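PDB 6MZO: inactive Zymogen C11 Protease from Parabacteroides distasonis, which is a clostripain-like (family C11) cysteine protease of clan CD, held here as an inactive zymogen that probably requires processing before it cleaves peptide bonds. Local coordinates for residues L16-A20 with V112-H116; K37-E41 with L68-I73; L78-A82 with Q95-K99; T226-M230 with V325-L331; V259-M265 with Y276-Y281. All blocks are in the same frame, centred on the assembly; numbering follows the deposited sequence.

Interaction 1: residues L16-A20 with V112-H116; sequences LIYFA and VLWSH
F19 leans over one face of the W114 indole, its CD1 3.5 Å from W114 CG, and H116 CD2 lies over the opposite face. The phenyl plane is turned 49° from the five-membered ring, a slanted meeting rather than a stack. The first torsions differ: W114 CG is anti to the backbone N (chi1 -173°), while F19 CG lies beside its own N (chi1 -68°), which tips the phenyl across the indole. A20 O approaches the indole edge in plane, 3.9 Å from W114 CZ3, and W114 NE1 is bonded to N191 O. Strands 14-19 and 109-115 are parallel neighbours inside the mixed sheet of this caspase-like clan CD fold. Four backbone bonds join them, V112 N to L16 O, Y18 N to V112 O, W114 N to Y18 O and A20 N to W114 O. I17 and V112 lie side by side, I17 CG2 3.8 Å from V112 CG1, on the F19 and W114 face, beneath helix 26-43. On the other face Y18 CB rests 3.9 Å from L113 CD2, while the Y18 ring leads away to stack on Y53, its OH bonded to S87 O.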
# COMPACT_ATOMS: atom_id res chain seq x y z
N LEU A 16 -12.92 7.21 -1.43
CA LEU A 16 -13.25 6.13 -2.35
C LEU A 16 -12.46 4.89 -1.89
O LEU A 16 -11.25 4.97 -1.70
CB LEU A 16 -12.84 6.49 -3.81
CG LEU A 16 -12.85 5.25 -4.74
CD1 LEU A 16 -14.31 4.79 -4.91
CD2 LEU A 16 -12.21 5.72 -6.08
N ILE A 17 -13.23 3.82 -1.66
CA ILE A 17 -12.60 2.49 -1.41
C ILE A 17 -12.86 1.66 -2.67
O ILE A 17 -14.02 1.38 -3.02
CB ILE A 17 -13.17 1.84 -0.13
CG1 ILE A 17 -13.10 2.78 1.09
CG2 ILE A 17 -12.44 0.43 0.04
CD1 ILE A 17 -13.52 2.08 2.44
N TYR A 18 -11.76 1.26 -3.32
CA TYR A 18 -11.81 0.63 -4.63
C TYR A 18 -11.31 -0.80 -4.52
O TYR A 18 -10.12 -1.01 -4.17
CB TYR A 18 -10.93 1.43 -5.60
CG TYR A 18 -10.96 1.01 -7.04
CD1 TYR A 18 -10.20 -0.05 -7.48
CD2 TYR A 18 -11.72 1.71 -7.94
CE1 TYR A 18 -10.19 -0.45 -8.84
CE2 TYR A 18 -11.74 1.36 -9.27
CZ TYR A 18 -10.97 0.25 -9.72
OH TYR A 18 -10.97 -0.08 -11.07
N PHE A 19 -12.23 -1.75 -4.71
CA PHE A 19 -11.88 -3.16 -4.62
C PHE A 19 -11.65 -3.72 -6.00
O PHE A 19 -12.60 -3.95 -6.74
CB PHE A 19 -13.01 -3.95 -3.92
CG PHE A 19 -13.18 -3.65 -2.46
CD1 PHE A 19 -12.46 -4.37 -1.54
CD2 PHE A 19 -14.09 -2.67 -1.98
CE1 PHE A 19 -12.59 -4.12 -0.21
CE2 PHE A 19 -14.24 -2.41 -0.64
CZ PHE A 19 -13.48 -3.13 0.29
N ALA A 20 -10.39 -3.99 -6.30
CA ALA A 20 -10.10 -4.66 -7.55
C ALA A 20 -10.24 -6.14 -7.19
O ALA A 20 -9.32 -6.72 -6.63
CB ALA A 20 -8.72 -4.31 -8.03
N VAL A 112 -8.57 4.36 -0.78
CA VAL A 112 -8.21 3.00 -0.26
C VAL A 112 -8.22 2.10 -1.49
O VAL A 112 -9.22 2.06 -2.22
CB VAL A 112 -9.21 2.49 0.70
CG1 VAL A 112 -8.83 1.08 1.16
CG2 VAL A 112 -9.32 3.47 1.91
N LEU A 113 -7.09 1.44 -1.75
CA LEU A 113 -7.01 0.54 -2.94
C LEU A 113 -6.81 -0.83 -2.40
O LEU A 113 -5.84 -1.07 -1.63
CB LEU A 113 -5.84 0.90 -3.82
CG LEU A 113 -5.87 2.25 -4.46
CD1 LEU A 113 -4.57 2.41 -5.36
CD2 LEU A 113 -7.14 2.34 -5.25
N TRP A 114 -7.75 -1.70 -2.65
CA TRP A 114 -7.69 -3.04 -2.13
C TRP A 114 -7.34 -3.98 -3.26
O TRP A 114 -8.05 -4.00 -4.30
CB TRP A 114 -9.06 -3.44 -1.55
CG TRP A 114 -9.10 -4.76 -0.82
CD1 TRP A 114 -9.02 -4.95 0.54
CD2 TRP A 114 -9.29 -6.06 -1.39
NE1 TRP A 114 -9.11 -6.28 0.83
CE2 TRP A 114 -9.27 -6.97 -0.33
CE3 TRP A 114 -9.43 -6.51 -2.68
CZ2 TRP A 114 -9.41 -8.33 -0.54
CZ3 TRP A 114 -9.57 -7.88 -2.89
CH2 TRP A 114 -9.56 -8.76 -1.83
N SER A 115 -6.28 -4.75 -3.05
CA SER A 115 -5.83 -5.64 -4.14
C SER A 115 -4.90 -6.62 -3.47
O SER A 115 -3.77 -6.25 -3.18
CB SER A 115 -5.09 -4.84 -5.21
OG SER A 115 -4.72 -5.66 -6.34
N HIS A 116 -5.34 -7.83 -3.18
CA HIS A 116 -4.41 -8.83 -2.67
C HIS A 116 -3.88 -9.77 -3.77
O HIS A 116 -4.63 -10.44 -4.46
CB HIS A 116 -5.09 -9.59 -1.55
CG HIS A 116 -5.40 -8.74 -0.36
ND1 HIS A 116 -5.73 -9.26 0.87
CD2 HIS A 116 -5.45 -7.39 -0.23
CE1 HIS A 116 -5.96 -8.26 1.72
NE2 HIS A 116 -5.78 -7.12 1.08

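Interaction 2: residues K37-E41 with L68-I73; sequences KEGIE and LEADTI
L68 slides past I40 in the opposite direction, its CG 3.7 Å from I40 CG2, while its methyl CD1 reaches the helix backbone 3.7 Å from I40 O. After E69 the chain reverses through a type II' beta turn ending at T72. A70 takes the positive phi of the first corner, and the backbones of E69 and T72 are bonded both ways, E69 N to T72 O and T72 N to E69 O. E69 forms a salt bridge with R74. D71, at the second corner, is poorly ordered. I73 then turns back to the helix and gives the larger share of the contact. Its CG1 stands beside the backbone N (chi1 -65°), and a second bend (chi2 -76°) sets CD1 3.6 Å from K37 O, an oxygen already engaged by E41 N. The same methyl lies 3.8 Å from I40 CG2, and I73 CG1 presses 3.4 Å from E41 CG, the two side chains crossing at about a right angle. E41 CG and its carboxylate lie across I73 CG1. L66 of strand 62-69 touches K37, I40 and I73 alike, so helix 26-43 lies against the end of the hairpin formed by strand 62-69 and the edge strand 72-80.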
# COMPACT_ATOMS: atom_id res chain seq x y z
N LYS A 37 -19.37 -1.46 6.74
CA LYS A 37 -20.72 -1.04 7.24
C LYS A 37 -20.78 -1.01 8.76
O LYS A 37 -21.38 -0.10 9.35
CB LYS A 37 -21.78 -1.98 6.69
CG LYS A 37 -21.97 -1.84 5.19
CD LYS A 37 -22.50 -3.15 4.52
CE LYS A 37 -23.88 -3.40 4.80
NZ LYS A 37 -24.36 -4.70 4.07
N GLU A 38 -20.16 -1.99 9.43
CA GLU A 38 -20.15 -1.94 10.90
C GLU A 38 -19.35 -0.73 11.40
O GLU A 38 -19.72 -0.12 12.45
CB GLU A 38 -19.57 -3.23 11.52
CG GLU A 38 -20.55 -4.38 11.22
CD GLU A 38 -20.22 -5.65 11.94
OE1 GLU A 38 -19.07 -5.84 12.35
OE2 GLU A 38 -21.13 -6.48 12.12
N GLY A 39 -18.28 -0.40 10.70
CA GLY A 39 -17.43 0.71 11.13
C GLY A 39 -18.17 2.05 10.98
O GLY A 39 -18.06 2.92 11.87
N ILE A 40 -18.88 2.23 9.85
CA ILE A 40 -19.66 3.48 9.76
C ILE A 40 -20.68 3.55 10.83
O ILE A 40 -20.94 4.66 11.37
CB ILE A 40 -20.39 3.54 8.37
CG1 ILE A 40 -19.32 3.53 7.25
CG2 ILE A 40 -21.36 4.74 8.31
CD1 ILE A 40 -20.08 3.13 5.89
N GLU A 41 -21.37 2.44 11.13
CA GLU A 41 -22.41 2.52 12.14
C GLU A 41 -21.82 2.83 13.54
O GLU A 41 -22.50 3.42 14.39
CB GLU A 41 -23.24 1.22 12.22
CG GLU A 41 -24.00 0.88 10.95
CD GLU A 41 -24.72 -0.47 11.06
OE1 GLU A 41 -24.40 -1.41 10.28
OE2 GLU A 41 -25.56 -0.58 11.97
N LEU A 68 -25.15 6.80 6.54
CA LEU A 68 -25.95 6.56 7.70
C LEU A 68 -27.27 7.25 7.57
O LEU A 68 -27.34 8.35 7.21
CB LEU A 68 -25.27 7.09 8.94
CG LEU A 68 -24.50 6.11 9.79
CD1 LEU A 68 -24.02 6.75 11.07
CD2 LEU A 68 -25.29 4.86 10.09
N GLU A 69 -28.33 6.55 7.89
CA GLU A 69 -29.63 7.12 7.83
C GLU A 69 -30.30 6.62 9.08
O GLU A 69 -30.43 5.45 9.27
CB GLU A 69 -30.30 6.65 6.56
CG GLU A 69 -31.78 6.68 6.53
CD GLU A 69 -32.32 6.02 5.29
OE1 GLU A 69 -33.04 5.04 5.47
OE2 GLU A 69 -32.01 6.51 4.18
N ALA A 70 -30.68 7.54 9.94
CA ALA A 70 -31.29 7.25 11.21
C ALA A 70 -30.37 6.30 11.97
O ALA A 70 -29.23 6.64 12.20
CB ALA A 70 -32.71 6.77 11.07
N ASP A 71 -30.81 5.11 12.34
CA ASP A 71 -29.86 4.24 13.05
C ASP A 71 -29.23 3.20 12.14
O ASP A 71 -28.64 2.26 12.63
CB ASP A 71 -30.50 3.52 14.26
CG ASP A 71 -31.22 4.46 15.23
OD1 ASP A 71 -30.68 5.50 15.60
OD2 ASP A 71 -32.33 4.13 15.68
N THR A 72 -29.29 3.38 10.83
CA THR A 72 -28.83 2.31 10.00
C THR A 72 -28.10 2.71 8.74
O THR A 72 -28.02 3.83 8.42
CB THR A 72 -30.06 1.44 9.65
OG1 THR A 72 -29.66 0.23 9.05
CG2 THR A 72 -30.98 2.18 8.71
N ILE A 73 -27.54 1.76 8.05
CA ILE A 73 -26.79 1.99 6.82
C ILE A 73 -27.78 2.03 5.67
O ILE A 73 -28.66 1.17 5.61
CB ILE A 73 -25.78 0.86 6.52
CG1 ILE A 73 -24.69 0.79 7.58
CG2 ILE A 73 -25.09 1.08 5.15
CD1 ILE A 73 -23.65 1.90 7.44

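Interaction 3: residues L78-A82 with Q95-K99; sequences LETYA and QIIDK
Here an edge strand of the central sheet meets a helix packed on that sheet: E79, near the end of strand 72-80, and Y81 just beyond it reach across to Q95, I96 and K99 of helix 90-103. Y81 gives the largest single share, mainly through its phenol end. Its OH sits tightly against the terminal methyl of I96, Y81 OH to I96 CD1 being 3.2 Å, and the same methyl lies 3.4 Å from Y81 CZ. From about one turn further along, K99 CD comes 3.4 Å from Y81 OH. Q95 runs past the ring in the opposite direction, its NE2 3.6 Å from Y81 CE1, with ring and amide planes 80° apart. E79 CG covers one face of the ring, offset toward the rim; with CG anti to the backbone N (chi1 -176°) and the chain extended, E79 OE1 arrives 3.0 Å from Y81 OH. The same oxygen meets the lysine chain, which crosses it at a slant, E79 OE1 to K99 CE being 3.3 Å, but the salt bridge to K99 NZ is long; that ammonium, less surely placed, has E103 as its stronger partner. Replacing Y81 by an alanine would probably open a gap beside I96 and leave the E79 and K99 side chains freer to turn. L78 and E79 form a classic beta bulge opposite L63 of strand 62-69. L63 also touches Y81, I96 and K99, and I96 continues inward onto L16 and Y18 of strand 14-19 and Y53 of strand 49-54.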
# COMPACT_ATOMS: atom_id res chain seq x y z
N LEU A 78 -25.10 3.77 -7.17
CA LEU A 78 -25.05 4.87 -8.12
C LEU A 78 -24.98 4.47 -9.58
O LEU A 78 -25.83 4.87 -10.41
CB LEU A 78 -23.86 5.75 -7.85
CG LEU A 78 -23.91 6.30 -6.43
CD1 LEU A 78 -22.68 7.14 -6.17
CD2 LEU A 78 -25.15 7.18 -6.24
N GLU A 79 -23.92 3.76 -9.93
CA GLU A 79 -23.81 3.34 -11.31
C GLU A 79 -23.45 1.89 -11.38
O GLU A 79 -22.64 1.39 -10.57
CB GLU A 79 -22.80 4.20 -12.05
CG GLU A 79 -22.74 3.85 -13.53
CD GLU A 79 -22.15 4.96 -14.36
OE1 GLU A 79 -21.42 5.79 -13.79
OE2 GLU A 79 -22.45 5.00 -15.58
N THR A 80 -24.03 1.19 -12.34
CA THR A 80 -23.68 -0.21 -12.54
C THR A 80 -23.07 -0.26 -13.94
O THR A 80 -23.71 0.15 -14.90
CB THR A 80 -24.91 -1.11 -12.42
OG1 THR A 80 -25.39 -1.09 -11.09
CG2 THR A 80 -24.59 -2.55 -12.80
N TYR A 81 -21.82 -0.71 -14.04
CA TYR A 81 -21.07 -0.57 -15.28
C TYR A 81 -21.22 -1.81 -16.16
O TYR A 81 -21.72 -2.82 -15.68
CB TYR A 81 -19.60 -0.30 -14.96
CG TYR A 81 -19.42 1.04 -14.30
CD1 TYR A 81 -19.30 2.19 -15.08
CD2 TYR A 81 -19.35 1.15 -12.92
CE1 TYR A 81 -19.13 3.42 -14.49
CE2 TYR A 81 -19.17 2.35 -12.33
CZ TYR A 81 -19.08 3.50 -13.13
OH TYR A 81 -18.89 4.77 -12.57
N ALA A 82 -20.86 -1.71 -17.45
CA ALA A 82 -20.93 -2.88 -18.32
C ALA A 82 -19.87 -3.88 -17.84
O ALA A 82 -18.89 -3.50 -17.19
CB ALA A 82 -20.71 -2.51 -19.77
N GLN A 95 -11.24 6.85 -14.07
CA GLN A 95 -12.64 7.10 -14.48
C GLN A 95 -13.56 7.20 -13.24
O GLN A 95 -14.37 8.13 -13.11
CB GLN A 95 -13.15 6.00 -15.39
CG GLN A 95 -14.62 6.18 -15.72
CD GLN A 95 -15.18 5.04 -16.54
OE1 GLN A 95 -14.42 4.34 -17.23
NE2 GLN A 95 -16.50 4.84 -16.47
N ILE A 96 -13.39 6.25 -12.32
CA ILE A 96 -14.18 6.19 -11.10
C ILE A 96 -13.81 7.35 -10.17
O ILE A 96 -14.70 8.00 -9.60
CB ILE A 96 -13.96 4.85 -10.36
CG1 ILE A 96 -14.43 3.66 -11.24
CG2 ILE A 96 -14.68 4.87 -9.01
CD1 ILE A 96 -15.94 3.71 -11.72
N ILE A 97 -12.51 7.62 -10.02
CA ILE A 97 -12.10 8.75 -9.15
C ILE A 97 -12.71 10.04 -9.72
O ILE A 97 -13.23 10.91 -8.96
CB ILE A 97 -10.56 8.86 -9.08
CG1 ILE A 97 -10.00 7.73 -8.27
CG2 ILE A 97 -10.17 10.20 -8.43
CD1 ILE A 97 -8.51 7.60 -8.49
N ASP A 98 -12.64 10.23 -11.05
CA ASP A 98 -13.20 11.44 -11.61
C ASP A 98 -14.66 11.57 -11.29
O ASP A 98 -15.16 12.68 -10.97
CB ASP A 98 -13.01 11.49 -13.14
CG ASP A 98 -11.57 11.70 -13.54
OD1 ASP A 98 -10.76 12.15 -12.71
OD2 ASP A 98 -11.23 11.41 -14.70
N LYS A 99 -15.38 10.45 -11.44
CA LYS A 99 -16.83 10.50 -11.18
C LYS A 99 -17.11 10.85 -9.70
O LYS A 99 -17.97 11.68 -9.38
CB LYS A 99 -17.49 9.17 -11.57
CG LYS A 99 -18.92 9.10 -11.11
CD LYS A 99 -19.72 7.96 -11.74
CE LYS A 99 -21.23 8.12 -11.42
NZ LYS A 99 -21.81 9.19 -12.28

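Interaction 4: residues T226-M230 with V325-L331; sequences TISVM and VNKYSGL
Y328 extends with CG anti to the backbone N (chi1 -179°), which carries its hydroxyl to the strand, where Y328 OH donates to I227 O at 2.8 Å. The phenol comes from above the peptide, 63° out of the carbonyl plane rather than on a lone pair, while I227 O lies at the edge of the ring. S228 holds OG between its backbone N and carbonyl carbon (chi1 57°); from there S228 OG donates to G330 O at 2.7 Å, in the carbonyl plane and on a lone pair. S166 OG is a further partner of that hydroxyl. Strand 226-231 runs in the central sheet beside the edge strand 302-307. T226, S228 and M230 face the loop 325-331, whereas I227 and V229 turn to helix 209-220. G330 has positive phi, and a CB there would be tight against S228 CB and clash with the preceding carbonyl oxygen; G330 N sits 3.8 Å above the centre of the Y328 ring. T226 CB lies 3.5 Å from Y328 OH, and T226 OG1 bonds to the hydroxyls of S184 and T186. The bent chain of M230 slides past L331 in the opposite direction, M230 SD lying 3.7 Å from L331 CD2.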
# COMPACT_ATOMS: atom_id res chain seq x y z
N THR A 226 2.31 -6.36 9.87
CA THR A 226 3.27 -5.26 9.88
C THR A 226 2.61 -4.08 9.24
O THR A 226 1.89 -4.29 8.22
CB THR A 226 4.58 -5.59 9.12
OG1 THR A 226 4.29 -5.76 7.71
CG2 THR A 226 5.29 -6.85 9.70
N ILE A 227 2.84 -2.86 9.77
CA ILE A 227 2.19 -1.67 9.19
C ILE A 227 3.18 -0.51 9.28
O ILE A 227 4.08 -0.49 10.15
CB ILE A 227 0.86 -1.35 9.94
CG1 ILE A 227 -0.00 -0.32 9.17
CG2 ILE A 227 1.16 -1.00 11.39
CD1 ILE A 227 -0.54 -1.02 7.95
N SER A 228 3.07 0.42 8.34
CA SER A 228 3.80 1.68 8.42
C SER A 228 3.12 2.78 7.69
O SER A 228 2.22 2.53 6.84
CB SER A 228 5.21 1.54 7.87
OG SER A 228 5.20 1.06 6.53
N VAL A 229 3.47 3.98 8.10
CA VAL A 229 2.91 5.18 7.51
C VAL A 229 4.04 6.11 7.06
O VAL A 229 4.91 6.47 7.90
CB VAL A 229 2.08 5.96 8.54
CG1 VAL A 229 1.49 7.20 7.87
CG2 VAL A 229 0.94 5.16 9.06
N MET A 230 4.01 6.53 5.81
CA MET A 230 5.10 7.36 5.27
C MET A 230 4.58 8.75 5.00
O MET A 230 3.45 8.95 4.48
CB MET A 230 5.69 6.73 3.98
CG MET A 230 6.78 5.69 4.19
SD MET A 230 6.28 4.32 5.22
CE MET A 230 5.01 3.62 4.14
N VAL A 325 10.27 -11.52 12.46
CA VAL A 325 10.65 -10.14 12.14
C VAL A 325 11.63 -9.75 13.19
O VAL A 325 11.23 -9.36 14.30
CB VAL A 325 9.45 -9.21 12.14
CG1 VAL A 325 9.92 -7.75 11.89
CG2 VAL A 325 8.52 -9.63 11.00
N ASN A 326 12.92 -9.94 12.87
CA ASN A 326 13.98 -9.62 13.82
C ASN A 326 14.49 -8.19 13.65
O ASN A 326 15.01 -7.63 14.61
CB ASN A 326 15.15 -10.61 13.69
CG ASN A 326 14.77 -12.06 13.98
OD1 ASN A 326 15.16 -12.97 13.24
ND2 ASN A 326 13.98 -12.28 15.03
N LYS A 327 14.35 -7.60 12.46
CA LYS A 327 14.74 -6.21 12.16
C LYS A 327 13.58 -5.59 11.45
O LYS A 327 13.05 -6.21 10.54
CB LYS A 327 15.99 -6.11 11.27
CG LYS A 327 17.26 -6.65 12.06
CD LYS A 327 18.46 -6.60 11.19
CE LYS A 327 19.68 -7.13 11.97
NZ LYS A 327 20.87 -7.22 11.06
N TYR A 328 13.17 -4.39 11.85
CA TYR A 328 11.94 -3.86 11.22
C TYR A 328 12.06 -2.37 11.06
O TYR A 328 11.93 -1.62 12.08
CB TYR A 328 10.72 -4.23 12.09
CG TYR A 328 9.45 -3.73 11.46
CD1 TYR A 328 9.03 -4.28 10.30
CD2 TYR A 328 8.66 -2.71 12.07
CE1 TYR A 328 7.88 -3.83 9.64
CE2 TYR A 328 7.48 -2.26 11.42
CZ TYR A 328 7.12 -2.83 10.23
OH TYR A 328 6.01 -2.39 9.55
N SER A 329 12.29 -1.90 9.81
CA SER A 329 12.41 -0.43 9.59
C SER A 329 11.09 0.21 9.10
O SER A 329 10.95 1.44 9.06
CB SER A 329 13.58 -0.17 8.60
OG SER A 329 13.19 -0.62 7.29
N GLY A 330 10.11 -0.64 8.78
CA GLY A 330 8.80 -0.17 8.28
C GLY A 330 8.80 -0.03 6.76
O GLY A 330 7.78 0.23 6.19
N LEU A 331 9.97 -0.24 6.11
CA LEU A 331 10.00 -0.18 4.63
C LEU A 331 10.77 -1.41 4.11
O LEU A 331 11.78 -1.77 4.65
CB LEU A 331 10.70 1.07 4.07
CG LEU A 331 9.83 2.36 4.21
CD1 LEU A 331 10.71 3.54 3.77
CD2 LEU A 331 8.66 2.24 3.32

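Interaction 5: residues V259-M265 with Y276-Y281; sequences VSELQIM and YDFDDY
Y276 lays its ring among the side chains of the 259-265 loop. L262 CD1 sits over one ring face in a CH-pi contact, 4.3 Å from the Y276 centroid and 23° off the normal. V259 crosses the phenol end at about a right angle, V259 CB 3.4 Å from Y276 OH, and I264 CG1 lies 3.8 Å from Y276 CE2. Q263 O comes to the ring edge near its plane, 3.3 Å from Y276 CD2, and also accepts from D277 N at 3.0 Å. An alanine in place of Y276 would probably open a gap between V259, L262 and I264 and deprive the L262 methyl of the ring face it rests on. Short strand 275-277 here runs straight into helix 278-283, with D277 as N-cap of that helix: D277 OD2 accepts from D280 N, while D277 OD1 bonds to S329 OG. One turn in, D280 OD2 takes Q263 N at 2.8 Å, nearly along the carboxylate C-O axis, and the same oxygen receives a hydrogen bond from a water that also donates to E261 O. The other D280 oxygen, OD1, forms a salt bridge with R284. Beyond this shell, Q263 bends at chi2 (72°) so that Q263 NE2 reaches I264 O at 2.9 Å and also P324 O, while Q263 OE1 accepts from the backbone N of N326 and K327.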
# COMPACT_ATOMS: atom_id res chain seq x y z
N VAL A 259 22.36 -11.84 0.54
CA VAL A 259 20.96 -11.78 0.98
C VAL A 259 20.62 -12.80 2.05
O VAL A 259 19.64 -12.65 2.75
CB VAL A 259 19.96 -11.96 -0.16
CG1 VAL A 259 20.10 -10.81 -1.13
CG2 VAL A 259 20.16 -13.32 -0.82
N SER A 260 21.41 -13.86 2.14
CA SER A 260 21.16 -14.91 3.13
C SER A 260 21.31 -14.39 4.56
O SER A 260 20.81 -15.01 5.51
CB SER A 260 22.11 -16.06 2.87
OG SER A 260 23.44 -15.63 3.14
N GLU A 261 21.93 -13.20 4.68
CA GLU A 261 22.15 -12.54 5.96
C GLU A 261 21.07 -11.49 6.25
O GLU A 261 21.03 -10.95 7.36
CB GLU A 261 23.50 -11.82 5.98
CG GLU A 261 24.68 -12.72 5.75
CD GLU A 261 24.72 -13.79 6.77
OE1 GLU A 261 24.80 -13.45 7.97
OE2 GLU A 261 24.62 -14.96 6.38
N LEU A 262 20.23 -11.18 5.26
CA LEU A 262 19.31 -10.05 5.39
C LEU A 262 17.96 -10.43 5.96
O LEU A 262 17.49 -11.53 5.75
CB LEU A 262 19.04 -9.37 4.04
CG LEU A 262 20.22 -8.66 3.40
CD1 LEU A 262 19.80 -8.13 1.98
CD2 LEU A 262 20.67 -7.52 4.31
N GLN A 263 17.29 -9.47 6.64
CA GLN A 263 15.96 -9.72 7.10
C GLN A 263 14.99 -9.80 5.91
O GLN A 263 14.81 -8.84 5.17
CB GLN A 263 15.50 -8.59 8.06
CG GLN A 263 13.97 -8.55 8.35
CD GLN A 263 13.52 -9.66 9.25
OE1 GLN A 263 14.03 -9.83 10.36
NE2 GLN A 263 12.56 -10.43 8.79
N ILE A 264 14.34 -10.94 5.77
CA ILE A 264 13.36 -11.09 4.67
C ILE A 264 12.13 -10.20 4.87
O ILE A 264 11.65 -10.09 6.01
CB ILE A 264 12.90 -12.56 4.57
CG1 ILE A 264 14.01 -13.38 4.03
CG2 ILE A 264 11.66 -12.71 3.61
CD1 ILE A 264 13.75 -14.86 4.28
N MET A 265 11.61 -9.60 3.79
CA MET A 265 10.28 -8.95 3.87
C MET A 265 9.31 -9.68 2.97
O MET A 265 8.16 -9.89 3.36
CB MET A 265 10.37 -7.44 3.50
CG MET A 265 11.01 -6.67 4.66
SD MET A 265 9.80 -6.35 6.02
CE MET A 265 10.71 -6.85 7.49
N TYR A 276 13.63 -7.12 0.90
CA TYR A 276 14.19 -7.27 2.22
C TYR A 276 14.01 -5.99 3.03
O TYR A 276 13.59 -5.03 2.51
CB TYR A 276 15.67 -7.59 2.10
CG TYR A 276 15.94 -8.94 1.51
CD1 TYR A 276 16.03 -9.13 0.16
CD2 TYR A 276 16.07 -10.02 2.31
CE1 TYR A 276 16.26 -10.37 -0.37
CE2 TYR A 276 16.30 -11.26 1.78
CZ TYR A 276 16.40 -11.42 0.44
OH TYR A 276 16.63 -12.66 -0.07
N ASP A 277 14.35 -6.00 4.31
CA ASP A 277 14.22 -4.80 5.10
C ASP A 277 15.17 -3.72 4.59
O ASP A 277 16.30 -3.96 4.39
CB ASP A 277 14.48 -5.04 6.59
CG ASP A 277 14.38 -3.78 7.40
OD1 ASP A 277 13.29 -3.30 7.54
OD2 ASP A 277 15.39 -3.27 7.83
N PHE A 278 14.64 -2.52 4.42
CA PHE A 278 15.38 -1.41 3.89
C PHE A 278 16.63 -1.01 4.69
O PHE A 278 17.68 -0.89 4.18
CB PHE A 278 14.40 -0.26 3.71
CG PHE A 278 14.91 0.91 2.93
CD1 PHE A 278 15.91 0.79 2.01
CD2 PHE A 278 14.34 2.12 3.10
CE1 PHE A 278 16.31 1.87 1.29
CE2 PHE A 278 14.74 3.21 2.39
CZ PHE A 278 15.73 3.08 1.48
N ASP A 279 16.45 -0.81 5.98
CA ASP A 279 17.53 -0.42 6.85
C ASP A 279 18.62 -1.48 6.87
O ASP A 279 19.74 -1.17 6.76
CB ASP A 279 17.00 -0.10 8.26
CG ASP A 279 18.08 0.34 9.23
OD1 ASP A 279 18.90 -0.45 9.57
OD2 ASP A 279 18.03 1.47 9.65
N ASP A 280 18.23 -2.73 6.99
CA ASP A 280 19.17 -3.81 7.01
C ASP A 280 20.03 -3.80 5.74
O ASP A 280 21.21 -3.86 5.82
CB ASP A 280 18.44 -5.13 7.18
CG ASP A 280 19.34 -6.27 7.62
OD1 ASP A 280 20.45 -6.02 8.02
OD2 ASP A 280 18.89 -7.39 7.55
N TYR A 281 19.40 -3.68 4.59
CA TYR A 281 20.13 -3.63 3.34
C TYR A 281 21.09 -2.46 3.31
O TYR A 281 22.24 -2.61 3.03
CB TYR A 281 19.17 -3.53 2.18
CG TYR A 281 19.80 -3.46 0.82
CD1 TYR A 281 20.81 -4.32 0.47
CD2 TYR A 281 19.38 -2.55 -0.11
CE1 TYR A 281 21.39 -4.26 -0.78
CE2 TYR A 281 19.94 -2.49 -1.35
CZ TYR A 281 20.94 -3.35 -1.67
OH TYR A 281 21.51 -3.30 -2.89
O HOH W 1 19.84 -9.22 9.40

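Overall arrangement
Interactions 1 to 4 all reach the central sheet; interaction 5 lies beside interaction 4, on the far side of the chain from interactions 2 and 3. Interactions 2 and 3 share strand 72-80, centres 23 Å apart, and both nest within the loop closed by interaction 1. Interaction 3 touches interaction 1 directly, L16 CD2 lying 3.7 Å from I97 CG1. Interaction 5 nests inside the loop closed by interaction 4, centres 12 Å apart, and the two also pack together, S329 CB 3.4 Å from D279 CB. Interactions 1 and 4 are 22 Å apart, centre to centre. Interaction 1 is at the C-terminal ends of its strands, where clan CD peptidases generally carry catalytic loops, so it probably borders the active-site side.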